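Local coordinates for protein UDP-L-Rhamnose Synthase (PDB 7JID) that probably makes UDP-L-rhamnose in an NADP-dependent reductive step and is captured here with NADP and a UDP-linked deoxysugar bound, at residues 69-74 with 253-258; 161-166 with 188-193; 183-188 with 241-246. All blocks are in the same frame, centred on the assembly; numbering follows the deposited sequence.

Contact 1. Residues 69-74 with 253-258; sequences TIDYLE and LKADRS. With AWU ([[(2~{R},3~{S},4~{R},5~{R})-5-[2,4-bis(oxidanylidene)pyrimidin-1-yl]-3,4-bis(oxidanyl)oxolan-2-yl]methoxy-oxidanyl-phosphoryl] [(2~{R},3~{R},4~{R},5~{R},6~{S})-6-methyl-3,4,5-tris(oxidanyl)oxan-2-yl] hydrogen phosphate), chain C.
D71 and K254 mark the closest backbone approach, 5.3 Å between their CA atoms, where the 3-10 turn 70-74 meets the irregular loop 253-258. The D71 carboxylate splits its work between two oxygens. OD2 accepts the backbone N of K254 at 2.7 Å in an almost straight bond (177°), the donor standing above the carboxylate plane. OD1 forms a salt bridge with R257 NH1 at 3.0 Å and receives a weak bond from NH2; it lies in the guanidinium plane, although the two flat groups stand at 90° to each other. The NE/NH2 edge of R257 faces the ligand, both nitrogens donating to phosphate oxygen O1A, NH2 at 2.8 Å; NH1 also bonds D256 O. Here a loop after strand 54-57 of the Rossmann-type sheet meets the loop after helix 246-252, in a fold consistent with the RmlD family, and together they hold the diphosphate along one side. T69 shapes the first loop as an ST turn, its OG1 accepting D71 N, while I70 N donates to O2B of the second phosphate at 3.0 Å. The bend of R257 at chi2 (-61°) turns its tip toward D71 and the phosphate, with I70 CG1 over one guanidinium face and L253 CD1 over the opposite one; with the in-plane bonds, this should hold it flat. E74 lays CG and OE2 against A255 CB, OE2 being hydrogen-bonded to S138 N.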
# COMPACT_ATOMS: atom_id res chain seq x y z
N THR A 69 8.54 3.46 -19.01
CA THR A 69 7.09 3.37 -18.71
C THR A 69 6.87 2.68 -17.37
O THR A 69 7.81 2.11 -16.80
CB THR A 69 6.31 2.64 -19.81
OG1 THR A 69 6.53 1.25 -19.64
CG2 THR A 69 6.66 3.11 -21.21
N ILE A 70 5.61 2.60 -16.96
CA ILE A 70 5.22 1.90 -15.72
C ILE A 70 5.53 0.42 -15.83
O ILE A 70 5.47 -0.26 -14.80
CB ILE A 70 3.74 2.14 -15.38
CG1 ILE A 70 2.81 1.62 -16.50
CG2 ILE A 70 3.54 3.61 -15.04
CD1 ILE A 70 1.38 1.37 -16.05
N ASP A 71 5.95 -0.07 -17.00
CA ASP A 71 6.39 -1.48 -17.08
C ASP A 71 7.55 -1.73 -16.10
O ASP A 71 7.78 -2.88 -15.69
CB ASP A 71 6.79 -1.81 -18.51
CG ASP A 71 5.62 -2.21 -19.37
OD1 ASP A 71 4.49 -2.11 -18.87
OD2 ASP A 71 5.87 -2.78 -20.47
N TYR A 72 8.28 -0.67 -15.76
CA TYR A 72 9.47 -0.70 -14.87
C TYR A 72 9.05 -1.42 -13.59
O TYR A 72 9.83 -2.19 -13.02
CB TYR A 72 9.94 0.73 -14.60
CG TYR A 72 10.93 0.83 -13.47
CD1 TYR A 72 10.56 1.30 -12.22
CD2 TYR A 72 12.24 0.47 -13.68
CE1 TYR A 72 11.46 1.35 -11.17
CE2 TYR A 72 13.16 0.53 -12.65
CZ TYR A 72 12.79 1.01 -11.40
OH TYR A 72 13.73 1.03 -10.40
N LEU A 73 7.83 -1.15 -13.08
CA LEU A 73 7.40 -1.66 -11.75
C LEU A 73 7.04 -3.14 -11.77
O LEU A 73 6.82 -3.68 -10.70
CB LEU A 73 6.21 -0.87 -11.21
CG LEU A 73 6.46 0.63 -11.09
CD1 LEU A 73 5.15 1.38 -10.91
CD2 LEU A 73 7.41 0.89 -9.95
N GLU A 74 6.99 -3.79 -12.94
CA GLU A 74 6.57 -5.22 -13.01
C GLU A 74 7.75 -6.16 -12.72
O GLU A 74 7.50 -7.34 -12.44
CB GLU A 74 5.91 -5.51 -14.36
CG GLU A 74 4.73 -4.60 -14.66
CD GLU A 74 3.60 -4.68 -13.66
OE1 GLU A 74 3.60 -5.64 -12.84
OE2 GLU A 74 2.70 -3.80 -13.68
N LEU A 253 3.85 -5.71 -23.99
CA LEU A 253 4.16 -4.88 -22.78
C LEU A 253 4.25 -5.79 -21.55
O LEU A 253 3.75 -6.92 -21.58
CB LEU A 253 3.11 -3.79 -22.58
CG LEU A 253 2.91 -2.81 -23.74
CD1 LEU A 253 1.92 -1.74 -23.37
CD2 LEU A 253 4.25 -2.23 -24.14
N LYS A 254 4.83 -5.31 -20.45
CA LYS A 254 4.88 -6.13 -19.20
C LYS A 254 3.57 -6.01 -18.42
O LYS A 254 3.39 -6.75 -17.46
CB LYS A 254 6.01 -5.66 -18.27
CG LYS A 254 7.41 -5.67 -18.89
CD LYS A 254 7.76 -6.92 -19.65
CE LYS A 254 9.15 -6.81 -20.27
NZ LYS A 254 9.32 -7.73 -21.42
N ALA A 255 2.71 -5.06 -18.76
CA ALA A 255 1.45 -4.82 -18.03
C ALA A 255 0.43 -4.27 -19.03
O ALA A 255 0.83 -3.72 -20.09
CB ALA A 255 1.71 -3.83 -16.90
N ASP A 256 -0.84 -4.34 -18.68
CA ASP A 256 -1.91 -3.67 -19.44
C ASP A 256 -1.92 -2.16 -19.13
O ASP A 256 -1.02 -1.67 -18.42
CB ASP A 256 -3.26 -4.27 -19.06
CG ASP A 256 -4.37 -4.16 -20.09
OD1 ASP A 256 -4.17 -3.50 -21.15
OD2 ASP A 256 -5.45 -4.74 -19.84
N ARG A 257 -2.81 -1.45 -19.81
CA ARG A 257 -2.95 0.03 -19.70
C ARG A 257 -4.41 0.37 -19.44
O ARG A 257 -5.36 -0.28 -19.94
CB ARG A 257 -2.40 0.78 -20.91
CG ARG A 257 -0.91 0.62 -21.18
CD ARG A 257 -0.07 1.13 -20.04
NE ARG A 257 1.35 1.17 -20.36
CZ ARG A 257 2.23 0.23 -20.05
NH1 ARG A 257 1.86 -0.90 -19.47
NH2 ARG A 257 3.50 0.46 -20.33
N SER A 258 -4.60 1.37 -18.58
CA SER A 258 -5.93 1.90 -18.20
C SER A 258 -6.51 2.69 -19.39
O SER A 258 -5.78 3.51 -20.00
CB SER A 258 -5.76 2.83 -17.05
OG SER A 258 -6.96 3.51 -16.74
PA AWU C . 3.02 4.30 -21.95
O1A AWU C . 3.33 2.88 -21.67
O2A AWU C . 4.03 5.12 -22.73
O3A AWU C . 2.83 5.30 -20.68
PB AWU C . 2.39 4.87 -19.14
O1B AWU C . 1.13 3.99 -19.04
O2B AWU C . 3.67 4.43 -18.40
O3B AWU C . 1.94 6.33 -18.66
C5' AWU C . 1.43 7.58 -15.30
O5' AWU C . 1.96 7.35 -16.59
C4' AWU C . 0.13 8.36 -15.42
O4' AWU C . -0.55 8.47 -14.15
C3' AWU C . -0.77 7.66 -16.37
O3' AWU C . -1.82 8.53 -16.70
C2' AWU C . -0.10 7.33 -17.70
C1' AWU C . 1.21 6.70 -17.52
N1 AWU C . 1.07 2.63 -26.47
C2 AWU C . 0.95 2.32 -27.81
O2 AWU C . 0.02 2.80 -28.49
N3 AWU C . 1.95 1.57 -28.39
C4 AWU C . 2.95 1.02 -27.66
O4 AWU C . 3.86 0.36 -28.29
C5 AWU C . 3.08 1.36 -26.31
C6 AWU C . 2.07 2.09 -25.69
C1C AWU C . 0.02 3.46 -25.79
C2C AWU C . -0.54 2.92 -24.48
C3C AWU C . -0.96 4.22 -23.76
C4C AWU C . 0.07 5.18 -24.26
C5C AWU C . 1.13 5.59 -23.27
C6' AWU C . 2.52 8.35 -14.56
O2' AWU C . 0.19 8.55 -18.35
O2C AWU C . -1.65 2.10 -24.76
O3C AWU C . -2.21 4.68 -24.23
O4C AWU C . 0.76 4.58 -25.35
O5C AWU C . 1.65 4.36 -22.70

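Contact 2. Residues 161-166 with 188-193; sequences RIRMPI and IPNSMT. With AWU ([[(2~{R},3~{S},4~{R},5~{R})-5-[2,4-bis(oxidanylidene)pyrimidin-1-yl]-3,4-bis(oxidanyl)oxolan-2-yl]methoxy-oxidanyl-phosphoryl] [(2~{R},3~{R},4~{R},5~{R},6~{S})-6-methyl-3,4,5-tris(oxidanyl)oxan-2-yl] hydrogen phosphate), chain C.
T193, R163 and M164 lose the most surface here, and each shows a different way of joining the two segments. T193 works through three polar atoms. Its OG1 accepts R163 N at 3.1 Å and also bonds F216 O; its N makes a weak bond to R163 O; T193 O accepts I166 N at 2.9 Å. With OG1 beside the backbone N (chi1 -59°), CG2 is left to lie against I162 CG2. R163 crosses N190 at about a right angle and grips the amide end-on: NH1 at 2.8 Å and NH2 at 3.1 Å both reach OD1, which lies in the guanidinium plane. NH1 also donates to a lone pair of S191 O at 2.8 Å, a bond tilted from that plane. N190 OD1 accepts N260 N as well, and ND2 bonds I188 O and N259, so the gripped amide is itself held firmly. M164, in the left-handed backbone region, donates its N to O3' of the deoxysugar at 2.9 Å. Its SD lies 3.9 Å from M192 CE, and its extended chain carries its own CE to the N190 amide. The contact lies at the C-terminal part of strand 157-162, between 103-109 and 212-215 in the Rossmann sheet, and in the residues that follow; helix 175-181 packs on M164, I166 and M192, helix 277-287 on the latter two, and helix 195-207, which begins soon after T193, on P165 and T193.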
# COMPACT_ATOMS: atom_id res chain seq x y z
N ARG A 161 -6.62 13.76 -10.02
CA ARG A 161 -6.41 12.62 -10.94
C ARG A 161 -6.12 13.07 -12.37
O ARG A 161 -7.04 13.42 -13.15
CB ARG A 161 -7.66 11.74 -10.87
CG ARG A 161 -7.96 11.12 -9.53
CD ARG A 161 -9.18 10.27 -9.75
NE ARG A 161 -9.74 9.63 -8.60
CZ ARG A 161 -11.01 9.29 -8.46
NH1 ARG A 161 -11.90 9.67 -9.37
NH2 ARG A 161 -11.38 8.62 -7.38
N ILE A 162 -4.83 13.15 -12.75
CA ILE A 162 -4.45 13.44 -14.16
C ILE A 162 -4.34 12.10 -14.89
O ILE A 162 -4.15 11.06 -14.23
CB ILE A 162 -3.17 14.27 -14.26
CG1 ILE A 162 -1.99 13.56 -13.60
CG2 ILE A 162 -3.43 15.67 -13.72
CD1 ILE A 162 -0.66 14.07 -14.14
N ARG A 163 -4.41 12.17 -16.19
CA ARG A 163 -4.09 11.00 -17.03
C ARG A 163 -3.28 11.43 -18.23
O ARG A 163 -3.57 12.50 -18.81
CB ARG A 163 -5.35 10.31 -17.52
CG ARG A 163 -6.23 9.81 -16.40
CD ARG A 163 -7.41 8.98 -16.90
NE ARG A 163 -6.96 7.70 -17.44
CZ ARG A 163 -7.18 7.20 -18.65
NH1 ARG A 163 -7.69 7.93 -19.62
NH2 ARG A 163 -6.78 5.98 -18.94
N MET A 164 -2.43 10.54 -18.71
CA MET A 164 -1.77 10.69 -20.04
C MET A 164 -1.38 12.15 -20.27
O MET A 164 -1.73 12.79 -21.29
CB MET A 164 -2.73 10.23 -21.14
CG MET A 164 -3.13 8.78 -20.89
SD MET A 164 -4.42 8.21 -21.98
CE MET A 164 -4.34 6.45 -21.66
N PRO A 165 -0.60 12.75 -19.34
CA PRO A 165 -0.31 14.17 -19.45
C PRO A 165 0.46 14.56 -20.71
O PRO A 165 1.34 13.81 -21.17
CB PRO A 165 0.56 14.48 -18.23
CG PRO A 165 1.02 13.15 -17.71
CD PRO A 165 -0.06 12.14 -18.12
N ILE A 166 0.06 15.71 -21.29
CA ILE A 166 0.58 16.26 -22.57
C ILE A 166 1.16 17.66 -22.32
O ILE A 166 0.57 18.39 -21.54
CB ILE A 166 -0.55 16.33 -23.59
CG1 ILE A 166 -1.03 14.94 -24.03
CG2 ILE A 166 -0.18 17.18 -24.81
CD1 ILE A 166 -2.42 14.95 -24.60
N ILE A 188 -7.31 4.22 -28.64
CA ILE A 188 -8.51 4.06 -27.79
C ILE A 188 -8.88 5.45 -27.26
O ILE A 188 -8.01 6.15 -26.75
CB ILE A 188 -8.27 3.06 -26.63
CG1 ILE A 188 -7.93 1.63 -27.11
CG2 ILE A 188 -9.48 3.03 -25.70
CD1 ILE A 188 -7.53 0.67 -26.00
N PRO A 189 -10.17 5.86 -27.32
CA PRO A 189 -10.60 7.15 -26.75
C PRO A 189 -10.30 7.18 -25.24
O PRO A 189 -10.65 6.25 -24.52
CB PRO A 189 -12.09 7.24 -27.07
CG PRO A 189 -12.25 6.34 -28.28
CD PRO A 189 -11.29 5.21 -28.02
N ASN A 190 -9.81 8.32 -24.76
CA ASN A 190 -9.37 8.43 -23.36
C ASN A 190 -9.46 9.87 -22.87
O ASN A 190 -9.35 10.81 -23.70
CB ASN A 190 -7.90 8.05 -23.27
CG ASN A 190 -7.70 6.59 -22.94
OD1 ASN A 190 -7.86 6.20 -21.79
ND2 ASN A 190 -7.32 5.80 -23.96
N SER A 191 -9.67 10.01 -21.57
CA SER A 191 -9.51 11.27 -20.84
C SER A 191 -8.03 11.55 -20.67
O SER A 191 -7.31 10.67 -20.12
CB SER A 191 -10.22 11.26 -19.55
OG SER A 191 -11.64 11.27 -19.72
N MET A 192 -7.61 12.75 -21.01
CA MET A 192 -6.18 13.15 -20.93
C MET A 192 -6.08 14.56 -20.36
O MET A 192 -7.04 15.27 -20.40
CB MET A 192 -5.46 13.08 -22.28
CG MET A 192 -5.85 11.89 -23.10
SD MET A 192 -4.68 11.66 -24.46
CE MET A 192 -5.35 10.17 -25.24
N THR A 193 -4.89 14.91 -19.89
CA THR A 193 -4.59 16.18 -19.19
C THR A 193 -3.58 16.97 -20.00
O THR A 193 -2.45 16.51 -20.15
CB THR A 193 -4.00 15.90 -17.80
OG1 THR A 193 -4.93 15.14 -17.02
CG2 THR A 193 -3.73 17.17 -17.02
PA AWU C . 3.02 4.30 -21.95
O1A AWU C . 3.33 2.88 -21.67
O2A AWU C . 4.03 5.12 -22.73
O3A AWU C . 2.83 5.30 -20.68
PB AWU C . 2.39 4.87 -19.14
O1B AWU C . 1.13 3.99 -19.04
O2B AWU C . 3.67 4.43 -18.40
O3B AWU C . 1.94 6.33 -18.66
C5' AWU C . 1.43 7.58 -15.30
O5' AWU C . 1.96 7.35 -16.59
C4' AWU C . 0.13 8.36 -15.42
O4' AWU C . -0.55 8.47 -14.15
C3' AWU C . -0.77 7.66 -16.37
O3' AWU C . -1.82 8.53 -16.70
C2' AWU C . -0.10 7.33 -17.70
C1' AWU C . 1.21 6.70 -17.52
N1 AWU C . 1.07 2.63 -26.47
C2 AWU C . 0.95 2.32 -27.81
O2 AWU C . 0.02 2.80 -28.49
N3 AWU C . 1.95 1.57 -28.39
C4 AWU C . 2.95 1.02 -27.66
O4 AWU C . 3.86 0.36 -28.29
C5 AWU C . 3.08 1.36 -26.31
C6 AWU C . 2.07 2.09 -25.69
C1C AWU C . 0.02 3.46 -25.79
C2C AWU C . -0.54 2.92 -24.48
C3C AWU C . -0.96 4.22 -23.76
C4C AWU C . 0.07 5.18 -24.26
C5C AWU C . 1.13 5.59 -23.27
C6' AWU C . 2.52 8.35 -14.56
O2' AWU C . 0.19 8.55 -18.35
O2C AWU C . -1.65 2.10 -24.76
O3C AWU C . -2.21 4.68 -24.23
O4C AWU C . 0.76 4.58 -25.35
O5C AWU C . 1.65 4.36 -22.70

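Contact 3. Residues 183-188 with 241-246; sequences SRICSI and WENMSR. With AWU ([[(2~{R},3~{S},4~{R},5~{R})-5-[2,4-bis(oxidanylidene)pyrimidin-1-yl]-3,4-bis(oxidanyl)oxolan-2-yl]methoxy-oxidanyl-phosphoryl] [(2~{R},3~{R},4~{R},5~{R},6~{S})-6-methyl-3,4,5-tris(oxidanyl)oxan-2-yl] hydrogen phosphate), chain C; EDO (1,2-ethanediol), chain H; EDO (1,2-ethanediol), chain J.
M244 lies across R184 at about a right angle, and its side chain can be followed from the backbone to the ligand. CB sits 3.8 Å from R184 NH1. CG, set between the backbone N and carbonyl carbon (chi1 64°), passes R184 CB at 3.9 Å. SD comes over the centre of one guanidinium face, 3.9 Å from R184 CZ, and the extended chain then delivers CE to within 3.4 Å of uracil N3 of the ligand. Alongside, the backbones pair in parallel, I185 beside N243. I185 N donates to E242 O at 2.8 Å, and I185 O receives two bonds, from M244 N at 2.9 Å and from N243 ND2 at 3.1 Å, the donors arriving from opposite faces of the carbonyl plane. N243 ND2 and W241 NE1 share a further partner, N225 OD1, which fixes the asparagine amide and the indole to helix 224-234; W241 CD1 also packs on I185 CG1. E242 and R184 run side by side in the same direction without their charged atoms meeting. A water instead joins R184 NH1, E242 OE1 and N243 O. The uracil is read by the backbone of 183-188: N3 donates to R184 O at 2.8 Å, and C186 N donates to O2. A main-chain donor and acceptor thus match the base edge, with the M244 methyl standing off the ring plane near N3, and this small two-stranded parallel sheet supplies part of the uracil pocket in the substrate-binding portion of a Rossmann-type nucleotide-sugar enzyme.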
# COMPACT_ATOMS: atom_id res chain seq x y z
N SER A 183 6.24 2.35 -32.70
CA SER A 183 6.10 1.61 -33.99
C SER A 183 4.63 1.29 -34.27
O SER A 183 4.23 1.38 -35.43
CB SER A 183 6.92 0.35 -33.98
OG SER A 183 8.30 0.66 -33.89
N ARG A 184 3.88 0.87 -33.25
CA ARG A 184 2.46 0.50 -33.39
C ARG A 184 1.65 1.24 -32.31
O ARG A 184 2.17 1.37 -31.18
CB ARG A 184 2.25 -1.02 -33.30
CG ARG A 184 2.94 -1.78 -34.43
CD ARG A 184 2.36 -3.18 -34.60
NE ARG A 184 2.79 -3.99 -33.49
CZ ARG A 184 2.25 -5.14 -33.10
NH1 ARG A 184 1.21 -5.68 -33.71
NH2 ARG A 184 2.78 -5.74 -32.05
N ILE A 185 0.45 1.66 -32.71
CA ILE A 185 -0.43 2.52 -31.87
C ILE A 185 -1.66 1.71 -31.53
O ILE A 185 -2.35 1.25 -32.45
CB ILE A 185 -0.77 3.80 -32.64
CG1 ILE A 185 0.49 4.62 -32.97
CG2 ILE A 185 -1.81 4.60 -31.88
CD1 ILE A 185 1.28 5.12 -31.79
N CYS A 186 -1.94 1.59 -30.23
CA CYS A 186 -3.21 1.05 -29.74
C CYS A 186 -4.16 2.23 -29.56
O CYS A 186 -4.02 2.93 -28.54
CB CYS A 186 -3.01 0.23 -28.47
SG CYS A 186 -4.55 -0.49 -27.91
N SER A 187 -4.99 2.54 -30.57
CA SER A 187 -5.83 3.76 -30.53
C SER A 187 -7.12 3.50 -29.73
O SER A 187 -8.00 2.73 -30.17
CB SER A 187 -6.13 4.33 -31.90
OG SER A 187 -6.83 5.57 -31.85
N ILE A 188 -7.31 4.22 -28.64
CA ILE A 188 -8.51 4.06 -27.79
C ILE A 188 -8.88 5.45 -27.26
O ILE A 188 -8.01 6.15 -26.75
CB ILE A 188 -8.27 3.06 -26.63
CG1 ILE A 188 -7.93 1.63 -27.11
CG2 ILE A 188 -9.48 3.03 -25.70
CD1 ILE A 188 -7.53 0.67 -26.00
N TRP A 241 1.08 5.69 -39.57
CA TRP A 241 1.35 4.80 -38.42
C TRP A 241 0.57 3.51 -38.59
O TRP A 241 -0.48 3.49 -39.27
CB TRP A 241 1.04 5.52 -37.10
CG TRP A 241 -0.37 5.98 -36.97
CD1 TRP A 241 -1.39 5.33 -36.35
CD2 TRP A 241 -0.94 7.20 -37.50
NE1 TRP A 241 -2.55 6.06 -36.43
CE2 TRP A 241 -2.30 7.21 -37.12
CE3 TRP A 241 -0.45 8.30 -38.21
CZ2 TRP A 241 -3.17 8.24 -37.48
CZ3 TRP A 241 -1.31 9.33 -38.55
CH2 TRP A 241 -2.65 9.30 -38.17
N GLU A 242 1.04 2.46 -37.91
CA GLU A 242 0.36 1.15 -37.84
C GLU A 242 -0.46 1.08 -36.55
O GLU A 242 0.05 1.49 -35.49
CB GLU A 242 1.41 0.04 -37.87
CG GLU A 242 0.81 -1.35 -37.89
CD GLU A 242 1.84 -2.45 -38.12
OE1 GLU A 242 1.44 -3.62 -38.06
OE2 GLU A 242 3.03 -2.15 -38.35
N ASN A 243 -1.69 0.58 -36.64
CA ASN A 243 -2.54 0.34 -35.45
C ASN A 243 -2.34 -1.09 -34.99
O ASN A 243 -1.95 -1.97 -35.83
CB ASN A 243 -4.01 0.64 -35.71
CG ASN A 243 -4.29 2.13 -35.68
OD1 ASN A 243 -4.78 2.66 -36.65
ND2 ASN A 243 -3.97 2.80 -34.58
N MET A 244 -2.53 -1.31 -33.70
CA MET A 244 -2.61 -2.66 -33.11
C MET A 244 -3.75 -2.67 -32.11
O MET A 244 -4.13 -1.59 -31.58
CB MET A 244 -1.29 -3.06 -32.44
CG MET A 244 -0.90 -2.20 -31.24
SD MET A 244 0.48 -2.95 -30.39
CE MET A 244 0.93 -1.59 -29.30
N SER A 245 -4.23 -3.85 -31.79
CA SER A 245 -5.35 -4.06 -30.84
C SER A 245 -4.81 -4.06 -29.40
O SER A 245 -3.60 -4.11 -29.23
CB SER A 245 -6.02 -5.39 -31.12
OG SER A 245 -5.14 -6.44 -30.79
N ARG A 246 -5.70 -3.89 -28.44
CA ARG A 246 -5.43 -4.04 -26.97
C ARG A 246 -4.71 -5.36 -26.69
O ARG A 246 -3.76 -5.38 -25.90
CB ARG A 246 -6.78 -3.96 -26.25
CG ARG A 246 -6.68 -4.05 -24.74
CD ARG A 246 -6.41 -2.71 -24.13
NE ARG A 246 -6.51 -2.81 -22.67
CZ ARG A 246 -7.56 -2.46 -21.94
NH1 ARG A 246 -8.69 -2.02 -22.48
NH2 ARG A 246 -7.48 -2.58 -20.63
PA AWU C . 3.02 4.30 -21.95
O1A AWU C . 3.33 2.88 -21.67
O2A AWU C . 4.03 5.12 -22.73
O3A AWU C . 2.83 5.30 -20.68
PB AWU C . 2.39 4.87 -19.14
O1B AWU C . 1.13 3.99 -19.04
O2B AWU C . 3.67 4.43 -18.40
O3B AWU C . 1.94 6.33 -18.66
C5' AWU C . 1.43 7.58 -15.30
O5' AWU C . 1.96 7.35 -16.59
C4' AWU C . 0.13 8.36 -15.42
O4' AWU C . -0.55 8.47 -14.15
C3' AWU C . -0.77 7.66 -16.37
O3' AWU C . -1.82 8.53 -16.70
C2' AWU C . -0.10 7.33 -17.70
C1' AWU C . 1.21 6.70 -17.52
N1 AWU C . 1.07 2.63 -26.47
C2 AWU C . 0.95 2.32 -27.81
O2 AWU C . 0.02 2.80 -28.49
N3 AWU C . 1.95 1.57 -28.39
C4 AWU C . 2.95 1.02 -27.66
O4 AWU C . 3.86 0.36 -28.29
C5 AWU C . 3.08 1.36 -26.31
C6 AWU C . 2.07 2.09 -25.69
C1C AWU C . 0.02 3.46 -25.79
C2C AWU C . -0.54 2.92 -24.48
C3C AWU C . -0.96 4.22 -23.76
C4C AWU C . 0.07 5.18 -24.26
C5C AWU C . 1.13 5.59 -23.27
C6' AWU C . 2.52 8.35 -14.56
O2' AWU C . 0.19 8.55 -18.35
O2C AWU C . -1.65 2.10 -24.76
O3C AWU C . -2.21 4.68 -24.23
O4C AWU C . 0.76 4.58 -25.35
O5C AWU C . 1.65 4.36 -22.70
C1 EDO H . -2.46 5.35 -41.17
O1 EDO H . -1.37 6.21 -41.20
C2 EDO H . -3.49 5.78 -40.19
O2 EDO H . -3.70 4.85 -39.15
C1 EDO J . -8.66 -1.70 -29.23
O1 EDO J . -8.29 -3.06 -29.35
C2 EDO J . -7.77 -0.72 -29.95
O2 EDO J . -7.94 -0.62 -31.35
O HOH W 1 -0.72 -4.32 -35.92
O HOH W 2 -5.66 0.62 -32.49

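How the contacts relate
Each contact meets a different part of the bound UDP-sugar, contact 3 the uracil, contact 1 the diphosphate and contact 2 the deoxysugar, with residues from other parts of the chain completing the site. Their centres lie about 16 to 17 Å apart. Along the chain, 69-74 comes first and 253-258 last, so contact 1 brackets the other two, whose segments alternate and share I188. Contact 2 begins in strand 157-162 of the six-stranded parallel sheet, whereas contact 3 forms a separate two-stranded sheet farther from the chain's centre. R246 of contact 3 makes a salt bridge with D256 of contact 1, and R163 of contact 2 bonds weakly to S258. Distant sequence pieces thus gather round a single ligand.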